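Local atomic coordinates of beta-phosphoglucomutase (Clostridium difficile, PDB entry 4GIB), a protein that probably catalyses the magnesium-dependent interconversion of beta-D-glucose 1-phosphate and beta-D-glucose 6-phosphate. Residues V55-S66 with R78-F89. Residues are numbered along the deposited sequence; the frame is centred on the assembly and turned at random. Where two conformers were deposited one is given.
With PO4 (phosphate ion), chain G.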
loop_
_atom_site.group_PDB
_atom_site.type_symbol
_atom_site.label_atom_id
_atom_site.label_comp_id
_atom_site.label_asym_id
_atom_site.label_seq_id
_atom_site.Cartn_x
_atom_site.Cartn_y
_atom_site.Cartn_z
ATOM N N VAL A 55 -5.143 -7.711 25.204
ATOM C CA VAL A 55 -3.930 -7.356 25.941
ATOM C C VAL A 55 -4.079 -5.956 26.567
ATOM O O VAL A 55 -3.107 -5.231 26.757
ATOM C CB VAL A 55 -2.646 -7.493 25.064
ATOM C CG1 VAL A 55 -2.397 -8.963 24.737
ATOM C CG2 VAL A 55 -2.736 -6.634 23.771
ATOM N N GLY A 56 -5.321 -5.608 26.899
ATOM C CA GLY A 56 -5.639 -4.357 27.567
ATOM C C GLY A 56 -5.396 -3.094 26.770
ATOM O O GLY A 56 -5.309 -2.012 27.336
ATOM N N ILE A 57 -5.305 -3.229 25.453
ATOM C CA ILE A 57 -5.048 -2.101 24.588
ATOM C C ILE A 57 -6.245 -1.918 23.664
ATOM O O ILE A 57 -6.690 -2.861 23.016
ATOM C CB ILE A 57 -3.771 -2.350 23.747
ATOM C CG1 ILE A 57 -2.565 -2.591 24.658
ATOM C CG2 ILE A 57 -3.496 -1.175 22.845
ATOM C CD1 ILE A 57 -1.268 -2.977 23.918
ATOM N N ASP A 58 -6.804 -0.719 23.631
ATOM C CA ASP A 58 -7.922 -0.459 22.732
ATOM C C ASP A 58 -7.516 0.671 21.799
ATOM O O ASP A 58 -7.445 1.837 22.185
ATOM C CB ASP A 58 -9.262 -0.208 23.470
ATOM C CG ASP A 58 -9.225 0.977 24.410
ATOM O OD1 ASP A 58 -8.122 1.513 24.653
ATOM O OD2 ASP A 58 -10.313 1.364 24.914
ATOM N N ILE A 59 -7.198 0.275 20.576
ATOM C CA ILE A 59 -6.767 1.182 19.536
ATOM C C ILE A 59 -8.002 1.859 18.934
ATOM O O ILE A 59 -9.116 1.319 19.007
ATOM C CB ILE A 59 -5.946 0.420 18.446
ATOM C CG1 ILE A 59 -6.804 -0.616 17.705
ATOM C CG2 ILE A 59 -4.756 -0.285 19.076
ATOM C CD1 ILE A 59 -6.021 -1.477 16.733
ATOM N N ASP A 60 -7.805 3.045 18.373
ATOM C CA ASP A 60 -8.891 3.813 17.762
ATOM C C ASP A 60 -8.520 4.131 16.324
ATOM O O ASP A 60 -7.349 4.068 15.962
ATOM C CB ASP A 60 -9.151 5.103 18.549
ATOM C CG ASP A 60 -7.915 5.997 18.653
ATOM O OD1 ASP A 60 -6.854 5.636 18.113
ATOM O OD2 ASP A 60 -8.007 7.072 19.287
ATOM N N THR A 61 -9.503 4.497 15.509
ATOM C CA THR A 61 -9.237 4.780 14.090
ATOM C C THR A 61 -8.180 5.892 13.877
ATOM O O THR A 61 -7.722 6.112 12.752
ATOM C CB THR A 61 -10.534 5.100 13.307
ATOM O OG1 THR A 61 -10.287 4.964 11.899
ATOM C CG2 THR A 61 -11.059 6.511 13.634
ATOM N N LYS A 62 -7.803 6.585 14.957
ATOM C CA LYS A 62 -6.764 7.611 14.895
ATOM C C LYS A 62 -5.381 6.968 15.055
ATOM O O LYS A 62 -4.490 7.198 14.231
ATOM C CB LYS A 62 -6.998 8.696 15.949
ATOM C CG LYS A 62 -8.280 9.500 15.710
ATOM C CD LYS A 62 -8.431 10.667 16.683
ATOM C CE LYS A 62 -9.697 11.468 16.387
ATOM N NZ LYS A 62 -9.840 12.676 17.259
ATOM N N PHE A 63 -5.199 6.164 16.103
ATOM C CA PHE A 63 -3.926 5.465 16.308
ATOM C C PHE A 63 -3.663 4.519 15.142
ATOM O O PHE A 63 -2.578 4.521 14.568
ATOM C CB PHE A 63 -3.911 4.681 17.620
ATOM C CG PHE A 63 -2.696 3.800 17.785
ATOM C CD1 PHE A 63 -1.477 4.336 18.185
ATOM C CD2 PHE A 63 -2.772 2.434 17.540
ATOM C CE1 PHE A 63 -0.348 3.514 18.338
ATOM C CE2 PHE A 63 -1.652 1.613 17.695
ATOM C CZ PHE A 63 -0.442 2.159 18.092
ATOM N N ASN A 64 -4.674 3.723 14.798
ATOM C CA ASN A 64 -4.582 2.791 13.685
ATOM C C ASN A 64 -4.042 3.459 12.422
ATOM O O ASN A 64 -3.463 2.801 11.566
ATOM C CB ASN A 64 -5.946 2.191 13.369
ATOM C CG ASN A 64 -5.920 1.301 12.145
ATOM O OD1 ASN A 64 -5.350 0.211 12.162
ATOM N ND2 ASN A 64 -6.563 1.758 11.074
ATOM N N GLU A 65 -4.219 4.765 12.311
ATOM C CA GLU A 65 -3.749 5.469 11.145
ATOM C C GLU A 65 -2.205 5.420 11.039
ATOM O O GLU A 65 -1.658 5.902 10.057
ATOM C CB GLU A 65 -4.279 6.903 11.143
ATOM C CG GLU A 65 -4.701 7.415 9.763
ATOM C CD GLU A 65 -5.969 6.720 9.235
ATOM O OE1 GLU A 65 -6.150 5.504 9.478
ATOM O OE2 GLU A 65 -6.781 7.395 8.562
ATOM N N SER A 66 -1.534 4.830 12.051
ATOM C CA SER A 66 -0.062 4.604 12.073
ATOM C C SER A 66 0.264 3.089 11.979
ATOM O O SER A 66 1.393 2.648 12.244
ATOM C CB SER A 66 0.553 5.110 13.358
ATOM O OG SER A 66 0.396 4.142 14.386
ATOM N N ARG A 78 3.977 -2.221 17.200
ATOM C CA ARG A 78 3.498 -0.870 17.442
ATOM C C ARG A 78 2.250 -0.874 18.349
ATOM O O ARG A 78 2.085 0.003 19.186
ATOM C CB ARG A 78 3.216 -0.142 16.127
ATOM C CG ARG A 78 4.464 0.109 15.328
ATOM C CD ARG A 78 4.200 0.907 14.082
ATOM N NE ARG A 78 5.402 0.967 13.266
ATOM C CZ ARG A 78 5.531 1.689 12.159
ATOM N NH1 ARG A 78 4.520 2.434 11.716
ATOM N NH2 ARG A 78 6.680 1.663 11.491
ATOM N N ILE A 79 1.379 -1.861 18.194
ATOM C CA ILE A 79 0.212 -1.941 19.061
ATOM C C ILE A 79 0.673 -2.193 20.497
ATOM O O ILE A 79 0.234 -1.518 21.421
ATOM C CB ILE A 79 -0.767 -3.045 18.626
ATOM C CG1 ILE A 79 -1.340 -2.724 17.238
ATOM C CG2 ILE A 79 -1.907 -3.158 19.626
ATOM C CD1 ILE A 79 -2.201 -3.838 16.665
ATOM N N LEU A 80 1.580 -3.147 20.674
ATOM C CA LEU A 80 2.086 -3.464 22.013
ATOM C C LEU A 80 2.823 -2.276 22.619
ATOM O O LEU A 80 2.691 -2.007 23.798
ATOM C CB LEU A 80 2.950 -4.706 21.967
ATOM C CG LEU A 80 2.184 -5.915 21.458
ATOM C CD1 LEU A 80 3.115 -7.094 21.316
ATOM C CD2 LEU A 80 0.974 -6.253 22.346
ATOM N N GLU A 81 3.601 -1.588 21.789
ATOM C CA GLU A 81 4.296 -0.361 22.165
ATOM C C GLU A 81 3.336 0.620 22.800
ATOM O O GLU A 81 3.619 1.210 23.843
ATOM C CB GLU A 81 4.817 0.332 20.908
ATOM C CG GLU A 81 4.957 1.855 21.091
ATOM C CD GLU A 81 4.393 2.635 19.905
ATOM O OE1 GLU A 81 4.357 3.889 19.974
ATOM O OE2 GLU A 81 3.935 1.993 18.928
ATOM N N PHE A 82 2.197 0.801 22.144
ATOM C CA PHE A 82 1.173 1.753 22.599
ATOM C C PHE A 82 0.784 1.476 24.065
ATOM O O PHE A 82 0.378 2.386 24.776
ATOM C CB PHE A 82 -0.042 1.732 21.660
ATOM C CG PHE A 82 -1.146 2.689 22.063
ATOM C CD1 PHE A 82 -0.998 4.069 21.880
ATOM C CD2 PHE A 82 -2.345 2.211 22.591
ATOM C CE1 PHE A 82 -2.004 4.949 22.245
ATOM C CE2 PHE A 82 -3.361 3.088 22.960
ATOM C CZ PHE A 82 -3.189 4.460 22.788
ATOM N N GLY A 83 0.930 0.220 24.505
ATOM C CA GLY A 83 0.666 -0.158 25.886
ATOM C C GLY A 83 1.937 -0.503 26.665
ATOM O O GLY A 83 1.873 -1.200 27.679
ATOM N N ASN A 84 3.090 -0.042 26.181
ATOM C CA ASN A 84 4.377 -0.282 26.843
ATOM C C ASN A 84 4.700 -1.751 27.103
ATOM O O ASN A 84 5.428 -2.077 28.055
ATOM C CB ASN A 84 4.422 0.474 28.178
ATOM C CG ASN A 84 4.283 1.959 28.000
ATOM O OD1 ASN A 84 4.763 2.524 27.027
ATOM N ND2 ASN A 84 3.628 2.597 28.938
ATOM N N LYS A 85 4.186 -2.633 26.259
ATOM C CA LYS A 85 4.435 -4.058 26.432
ATOM C C LYS A 85 5.019 -4.711 25.182
ATOM O O LYS A 85 4.909 -5.918 25.002
ATOM C CB LYS A 85 3.162 -4.769 26.926
ATOM C CG LYS A 85 1.932 -4.551 26.057
ATOM C CD LYS A 85 0.723 -5.266 26.597
ATOM C CE LYS A 85 0.182 -4.618 27.854
ATOM N NZ LYS A 85 -0.943 -5.413 28.376
ATOM N N LYS A 86 5.664 -3.908 24.331
ATOM C CA LYS A 86 6.291 -4.417 23.108
ATOM C C LYS A 86 7.367 -5.454 23.411
ATOM O O LYS A 86 7.491 -6.437 22.680
ATOM C CB LYS A 86 6.911 -3.267 22.294
ATOM C CG LYS A 86 7.700 -3.692 21.062
ATOM C CD LYS A 86 8.366 -2.484 20.396
ATOM C CE LYS A 86 9.305 -2.895 19.254
ATOM N NZ LYS A 86 9.934 -1.705 18.559
ATOM N N TYR A 87 8.133 -5.246 24.483
ATOM C CA TYR A 87 9.221 -6.159 24.831
ATOM C C TYR A 87 8.865 -7.171 25.923
ATOM O O TYR A 87 9.725 -7.927 26.380
ATOM C CB TYR A 87 10.481 -5.359 25.217
ATOM C CG TYR A 87 10.929 -4.399 24.121
ATOM C CD1 TYR A 87 11.589 -4.867 22.988
ATOM C CD2 TYR A 87 10.670 -3.027 24.211
ATOM C CE1 TYR A 87 11.986 -4.004 21.965
ATOM C CE2 TYR A 87 11.070 -2.147 23.196
ATOM C CZ TYR A 87 11.722 -2.645 22.072
ATOM O OH TYR A 87 12.112 -1.791 21.066
ATOM N N SER A 88 7.593 -7.227 26.300
ATOM C CA SER A 88 7.157 -8.107 27.383
ATOM C C SER A 88 6.751 -9.491 26.890
ATOM O O SER A 88 6.647 -10.409 27.681
ATOM C CB SER A 88 5.989 -7.470 28.122
ATOM O OG SER A 88 6.255 -6.104 28.332
ATOM N N PHE A 89 6.519 -9.623 25.591
ATOM C CA PHE A 89 6.140 -10.889 24.977
ATOM C C PHE A 89 7.291 -11.484 24.188
ATOM O O PHE A 89 8.073 -10.747 23.599
ATOM C CB PHE A 89 5.007 -10.674 23.966
ATOM C CG PHE A 89 3.753 -10.110 24.552
ATOM C CD1 PHE A 89 3.609 -8.748 24.718
ATOM C CD2 PHE A 89 2.695 -10.937 24.880
ATOM C CE1 PHE A 89 2.451 -8.219 25.241
ATOM C CE2 PHE A 89 1.533 -10.422 25.394
ATOM C CZ PHE A 89 1.408 -9.055 25.582
HETATM P P PO4 G . 12.187 -3.078 15.775
HETATM O O1 PO4 G . 11.905 -1.754 15.101
HETATM O O2 PO4 G . 10.889 -3.850 15.918
HETATM O O3 PO4 G . 13.151 -3.883 14.933
HETATM O O4 PO4 G . 12.789 -2.824 17.142
#
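I57 and G83 bring the backbones closest, their CA atoms 6.2 Å apart, where the loop 55-66 passes the C-terminal end of helix 72-82. I57 is wedged against this end: its CD1 lies 3.3 Å from I79 O and also touches L80 CA and G83 N, while CG2, anti to the backbone N, meets the edge of the F82 ring at CD2 (3.6 Å). The F63 and F82 rings meet obliquely, neither stacked nor edge-to-face, planes 39° apart, with F63 CZ 3.6 Å from F82 CB. F82 CG lies over one face of the F63 ring, toward the rim, S66 OG near the rim of the other, and R78 O at its edge. A hydrogen bond crosses at either end of the contact. K85, bent at chi3 (72°), brings NZ to within 2.7 Å of V55 O, above the carbonyl plane, and lays CD beside I57 CD1. The extended R78 gives NH1 to S66 O (3.2 Å), which lies in the guanidinium plane; R78 NE is salt-bridged to E74 OE2. G56 and N84, both with positive phi, are the C-prime residues of Schellman motifs ending helices 41-53 and 72-82. V55 CG1 reaches F89 CZ, and both side chains also pack on M97; I59 and I79 meet through their CG2 atoms and rest on W48, a predicted substrate-binding residue. The contact lies where helices 41-53, 72-82 and 91-109 meet in the helical cap, away from the parallel sheet of the HAD core.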